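Side-chain contacts in putative fumarylacetoacetate hydrolase family protein (Yersinia pestis, PDB 3S52), which is of unknown function but belongs to the fumarylacetoacetate hydrolase family, with more strand than helix in its fold: residues Q59-P64 / L103-R108; V70-E75 / L152-E157. One frame throughout, in Å; residues are numbered along the deposited sequence.

Contact 1. Residues Q59-P64 / L103-R108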
loop_
_atom_site.group_PDB
_atom_site.type_symbol
_atom_site.label_atom_id
_atom_site.label_comp_id
_atom_site.label_asym_id
_atom_site.label_seq_id
_atom_site.Cartn_x
_atom_site.Cartn_y
_atom_site.Cartn_z
ATOM N N GLN A 59 14.968 -8.247 -15.851
ATOM C CA GLN A 59 14.115 -8.964 -16.788
ATOM C C GLN A 59 13.290 -7.958 -17.582
ATOM O O GLN A 59 13.059 -6.833 -17.112
ATOM C CB GLN A 59 13.173 -9.908 -16.031
ATOM C CG GLN A 59 13.873 -11.046 -15.323
ATOM C CD GLN A 59 14.542 -11.988 -16.300
ATOM O OE1 GLN A 59 13.873 -12.690 -17.072
ATOM N NE2 GLN A 59 15.865 -12.000 -16.288
ATOM N N PRO A 60 12.811 -8.357 -18.772
ATOM C CA PRO A 60 11.936 -7.430 -19.501
ATOM C C PRO A 60 10.825 -6.903 -18.606
ATOM O O PRO A 60 10.236 -7.645 -17.821
ATOM C CB PRO A 60 11.358 -8.297 -20.627
ATOM C CG PRO A 60 12.396 -9.370 -20.835
ATOM C CD PRO A 60 12.975 -9.645 -19.472
ATOM N N VAL A 61 10.550 -5.612 -18.735
ATOM C CA VAL A 61 9.634 -4.913 -17.849
ATOM C C VAL A 61 8.276 -4.733 -18.519
ATOM O O VAL A 61 8.149 -4.016 -19.500
ATOM C CB VAL A 61 10.209 -3.532 -17.464
ATOM C CG1 VAL A 61 9.210 -2.728 -16.633
ATOM C CG2 VAL A 61 11.546 -3.707 -16.718
ATOM N N SER A 62 7.267 -5.395 -17.970
ATOM C CA SER A 62 5.906 -5.320 -18.491
ATOM C C SER A 62 5.211 -4.056 -17.998
ATOM O O SER A 62 5.308 -3.710 -16.823
ATOM C CB SER A 62 5.117 -6.549 -18.026
ATOM O OG SER A 62 3.733 -6.371 -18.252
ATOM N N ILE A 63 4.508 -3.367 -18.889
ATOM C CA ILE A 63 3.700 -2.225 -18.480
ATOM C C ILE A 63 2.257 -2.433 -18.960
ATOM O O ILE A 63 2.043 -3.059 -19.997
ATOM C CB ILE A 63 4.274 -0.918 -19.036
ATOM C CG1 ILE A 63 4.171 -0.884 -20.566
ATOM C CG2 ILE A 63 5.733 -0.748 -18.600
ATOM C CD1 ILE A 63 4.594 0.468 -21.168
ATOM N N PRO A 64 1.263 -1.933 -18.201
ATOM C CA PRO A 64 -0.110 -2.156 -18.669
ATOM C C PRO A 64 -0.413 -1.320 -19.914
ATOM O O PRO A 64 0.162 -0.237 -20.056
ATOM C CB PRO A 64 -0.969 -1.710 -17.480
ATOM C CG PRO A 64 -0.124 -0.770 -16.701
ATOM C CD PRO A 64 1.312 -1.203 -16.917
ATOM N N LEU A 103 12.554 1.805 -10.529
ATOM C CA LEU A 103 11.651 2.674 -11.281
ATOM C C LEU A 103 10.308 2.701 -10.568
ATOM O O LEU A 103 9.660 1.667 -10.411
ATOM C CB LEU A 103 11.428 2.124 -12.691
ATOM C CG LEU A 103 12.679 2.015 -13.557
ATOM C CD1 LEU A 103 12.330 1.460 -14.924
ATOM C CD2 LEU A 103 13.347 3.376 -13.680
ATOM N N ASP A 104 9.873 3.876 -10.137
ATOM C CA ASP A 104 8.545 3.965 -9.590
ATOM C C ASP A 104 7.724 4.312 -10.816
ATOM O O ASP A 104 7.569 5.489 -11.168
ATOM C CB ASP A 104 8.544 5.096 -8.539
ATOM C CG ASP A 104 7.145 5.614 -8.184
ATOM O OD1 ASP A 104 6.129 4.954 -8.504
ATOM O OD2 ASP A 104 7.080 6.698 -7.551
ATOM N N LEU A 105 7.114 3.282 -11.407
ATOM C CA LEU A 105 6.336 3.458 -12.634
ATOM C C LEU A 105 4.970 3.983 -12.261
ATOM O O LEU A 105 4.344 3.498 -11.320
ATOM C CB LEU A 105 6.163 2.152 -13.419
ATOM C CG LEU A 105 7.385 1.351 -13.880
ATOM C CD1 LEU A 105 6.928 0.142 -14.674
ATOM C CD2 LEU A 105 8.318 2.210 -14.704
ATOM N N THR A 106 4.484 4.941 -13.034
ATOM C CA THR A 106 3.316 5.692 -12.624
ATOM C C THR A 106 2.374 5.828 -13.797
ATOM O O THR A 106 2.809 6.148 -14.899
ATOM C CB THR A 106 3.734 7.100 -12.164
ATOM O OG1 THR A 106 4.628 6.991 -11.047
ATOM C CG2 THR A 106 2.498 7.954 -11.768
ATOM N N LEU A 107 1.081 5.639 -13.575
ATOM C CA LEU A 107 0.170 5.914 -14.671
ATOM C C LEU A 107 -0.151 7.374 -14.479
ATOM O O LEU A 107 -1.025 7.749 -13.702
ATOM C CB LEU A 107 -1.082 5.042 -14.541
ATOM C CG LEU A 107 -0.772 3.542 -14.687
ATOM C CD1 LEU A 107 -1.973 2.646 -14.340
ATOM C CD2 LEU A 107 -0.270 3.248 -16.087
ATOM N N ARG A 108 0.525 8.203 -15.262
ATOM C CA ARG A 108 0.616 9.618 -14.938
ATOM C C ARG A 108 -0.715 10.312 -15.152
ATOM O O ARG A 108 -1.074 11.204 -14.390
ATOM C CB ARG A 108 1.705 10.304 -15.770
ATOM C CG ARG A 108 1.877 11.788 -15.468
ATOM C CD ARG A 108 3.018 12.414 -16.265
ATOM N NE ARG A 108 3.184 13.834 -15.945
ATOM C CZ ARG A 108 4.212 14.582 -16.342
ATOM N NH1 ARG A 108 5.186 14.058 -17.076
ATOM N NH2 ARG A 108 4.269 15.863 -16.000
#
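Thr106 OG1 is held by two groups, Lys125 NZ and, more weakly at 3.3 Å, the carbonyl O of Asp104, while its neighbours Leu105 and Leu107 send their side chains across to Val61, Ile63 and Pro64. In this fumarylacetoacetate hydrolase-type β fold the contact seats the loop that precedes strand 70-80 against the end of strand 96-107. Leucines alternate with polar residues along 103-108: Asp104 forms salt bridges to Lys49 and Lys125, while Leu105 points toward the loop. No hydrogen bond crosses between the segments; the grip is wholly apolar.

Leu105 does most of the work with a single methyl. Its CG lies beside the backbone N (chi1 -57°) and CD1 continues the chain fully extended, which carries that methyl out between two partners. Val61 comes to it tip to tip, CG1 lying 4.2 Å from Leu105 CD1. Ile63 arrives at about a right angle instead, and it is the branch methyl CG2 that meets Leu105 CD1, again at 4.2 Å. Pro132 and Met201 pack against Leu105 as well, while backbone bonds from Val61 to Arg219 and Ile221 tie the loop to the chain's C-terminal end.

Further along, Leu107 sits at the N-cap position before helix 108-117. Its side chain crosses the proline ring obliquely, and Leu107 CD2 rests 4.1 Å from Pro64 CG.

Contact 2. Residues V70-E75 / L152-E157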
loop_
_atom_site.group_PDB
_atom_site.type_symbol
_atom_site.label_atom_id
_atom_site.label_comp_id
_atom_site.label_asym_id
_atom_site.label_seq_id
_atom_site.Cartn_x
_atom_site.Cartn_y
_atom_site.Cartn_z
ATOM N N VAL A 70 2.485 5.310 -19.341
ATOM C CA VAL A 70 3.269 4.881 -18.201
ATOM C C VAL A 70 4.597 5.645 -18.184
ATOM O O VAL A 70 5.361 5.603 -19.157
ATOM C CB VAL A 70 3.524 3.357 -18.281
ATOM C CG1 VAL A 70 4.373 2.887 -17.126
ATOM C CG2 VAL A 70 2.199 2.603 -18.317
ATOM N N HIS A 71 4.865 6.342 -17.079
ATOM C CA HIS A 71 6.075 7.156 -16.944
ATOM C C HIS A 71 7.141 6.517 -16.045
ATOM O O HIS A 71 6.822 5.954 -14.999
ATOM C CB HIS A 71 5.720 8.539 -16.376
ATOM C CG HIS A 71 5.064 9.456 -17.363
ATOM N ND1 HIS A 71 4.178 9.011 -18.322
ATOM C CD2 HIS A 71 5.162 10.796 -17.533
ATOM C CE1 HIS A 71 3.763 10.037 -19.045
ATOM N NE2 HIS A 71 4.348 11.131 -18.589
ATOM N N HIS A 72 8.404 6.628 -16.443
ATOM C CA HIS A 72 9.506 6.174 -15.603
ATOM C C HIS A 72 9.812 7.208 -14.494
ATOM O O HIS A 72 9.745 8.416 -14.736
ATOM C CB HIS A 72 10.756 5.925 -16.462
ATOM C CG HIS A 72 11.173 7.108 -17.288
ATOM N ND1 HIS A 72 11.851 8.187 -16.759
ATOM C CD2 HIS A 72 11.007 7.381 -18.606
ATOM C CE1 HIS A 72 12.077 9.076 -17.713
ATOM N NE2 HIS A 72 11.575 8.611 -18.844
ATOM N N GLU A 73 10.073 6.745 -13.268
ATOM C CA GLU A 73 10.680 7.621 -12.276
ATOM C C GLU A 73 11.809 6.884 -11.572
ATOM O O GLU A 73 11.553 6.117 -10.641
ATOM C CB GLU A 73 9.618 8.036 -11.246
ATOM C CG GLU A 73 8.303 8.428 -11.887
ATOM C CD GLU A 73 7.346 9.094 -10.912
ATOM O OE1 GLU A 73 7.424 8.793 -9.698
ATOM O OE2 GLU A 73 6.524 9.919 -11.372
ATOM N N ILE A 74 13.050 7.199 -11.923
ATOM C CA ILE A 74 14.194 6.490 -11.346
ATOM C C ILE A 74 14.418 6.989 -9.912
ATOM O O ILE A 74 14.195 8.169 -9.620
ATOM C CB ILE A 74 15.483 6.646 -12.209
ATOM C CG1 ILE A 74 16.571 5.687 -11.728
ATOM C CG2 ILE A 74 16.002 8.066 -12.159
ATOM C CD1 ILE A 74 17.867 5.773 -12.533
ATOM N N GLU A 75 14.808 6.081 -9.018
ATOM C CA GLU A 75 14.923 6.405 -7.597
ATOM C C GLU A 75 15.921 5.505 -6.908
ATOM O O GLU A 75 16.079 4.339 -7.280
ATOM C CB GLU A 75 13.548 6.276 -6.886
ATOM C CG GLU A 75 12.396 6.974 -7.632
ATOM C CD GLU A 75 11.170 7.257 -6.774
ATOM O OE1 GLU A 75 11.228 7.031 -5.549
ATOM O OE2 GLU A 75 10.139 7.720 -7.332
ATOM N N LEU A 152 19.177 7.434 -16.107
ATOM C CA LEU A 152 18.318 6.560 -16.875
ATOM C C LEU A 152 18.467 7.013 -18.292
ATOM O O LEU A 152 18.262 8.183 -18.579
ATOM C CB LEU A 152 16.860 6.717 -16.454
ATOM C CG LEU A 152 15.847 6.004 -17.353
ATOM C CD1 LEU A 152 16.129 4.495 -17.355
ATOM C CD2 LEU A 152 14.423 6.281 -16.901
ATOM N N THR A 153 18.864 6.084 -19.154
ATOM C CA THR A 153 19.013 6.326 -20.578
ATOM C C THR A 153 17.968 5.463 -21.270
ATOM O O THR A 153 17.842 4.281 -20.970
ATOM C CB THR A 153 20.421 5.909 -21.058
ATOM O OG1 THR A 153 21.405 6.748 -20.440
ATOM C CG2 THR A 153 20.551 6.038 -22.543
ATOM N N ILE A 154 17.191 6.066 -22.162
ATOM C CA ILE A 154 16.198 5.328 -22.921
ATOM C C ILE A 154 16.469 5.505 -24.410
ATOM O O ILE A 154 16.531 6.636 -24.907
ATOM C CB ILE A 154 14.773 5.780 -22.564
ATOM C CG1 ILE A 154 14.444 5.383 -21.124
ATOM C CG2 ILE A 154 13.753 5.145 -23.487
ATOM C CD1 ILE A 154 13.033 5.731 -20.719
ATOM N N ASN A 155 16.654 4.382 -25.095
ATOM C CA ASN A 155 17.012 4.357 -26.513
ATOM C C ASN A 155 18.195 5.270 -26.792
ATOM O O ASN A 155 18.174 6.065 -27.731
ATOM C CB ASN A 155 15.813 4.727 -27.408
ATOM C CG ASN A 155 14.586 3.870 -27.137
ATOM O OD1 ASN A 155 14.689 2.674 -26.832
ATOM N ND2 ASN A 155 13.411 4.476 -27.264
ATOM N N GLY A 156 19.227 5.162 -25.962
ATOM C CA GLY A 156 20.460 5.907 -26.171
ATOM C C GLY A 156 20.425 7.377 -25.787
ATOM O O GLY A 156 21.422 8.081 -25.945
ATOM N N GLU A 157 19.288 7.845 -25.275
ATOM C CA GLU A 157 19.136 9.249 -24.898
ATOM C C GLU A 157 18.954 9.405 -23.388
ATOM O O GLU A 157 18.101 8.750 -22.784
ATOM C CB GLU A 157 17.920 9.846 -25.604
ATOM C CG GLU A 157 17.612 11.263 -25.162
ATOM C CD GLU A 157 16.227 11.731 -25.578
ATOM O OE1 GLU A 157 15.633 11.125 -26.493
ATOM O OE2 GLU A 157 15.730 12.710 -24.980
#
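His72 presents one face of its imidazole to Leu152, whose CD2 methyl sits 3.1 Å above the ring plane in a CH-pi contact. In this fumarylacetoacetate hydrolase-type fold, that pairing packs the mixed sheet, through strand 70-80, against the separate four-stranded antiparallel sheet that holds 149-154. Leu152 CD2 is 3.5 Å from the centroid of the His72 ring and 28° off its normal, so the methyl is shifted toward the rim. It is nearest to His72 ND1, at a tight 3.2 Å. The leucine's first torsion helps put it there: CG is anti to the backbone N (chi1 171°).

Ile154 approaches the same ring obliquely, from the direction opposite to that of the histidine side chain, and its CD1 comes 3.4 Å from His72 CD2. The ring's polar end has a partner beyond the two segments: ND1 is hydrogen-bonded to Gln160 OE1, which helps hold the ring's rotation; the same oxygen also accepts Ile74 N.

Ile74 and Leu152 run alongside each other in opposing senses, Ile74 CD1 lying 4.2 Å from Leu152 CB. Beyond Ile154, the type I' turn of this β-hairpin, through Asn155 and Gly156, is closed by the hydrogen bond from Glu157 N to Ile154 O at 3.0 Å.

In the fold
From the N terminus, the chain passes through 59-64, enters strand 70-80 at 70-75, returns along strand 96-107 to 103-108, and reaches 152-157 much later. Contact 1 closes a loop of 38 residues and contact 2 one of 76; since their segments alternate, the two loops cross. Strands 70-80 and 96-107 are antiparallel neighbours in the mixed sheet, and the contacts, with centres about 10 Å apart, meet there: Asp104 N lies 2.8 Å from Glu73 O, a probable hydrogen bond. Contact 1 sets the loop before strand 70-80 against strand 96-107, while contact 2 joins strand 70-80 to the four-stranded antiparallel sheet.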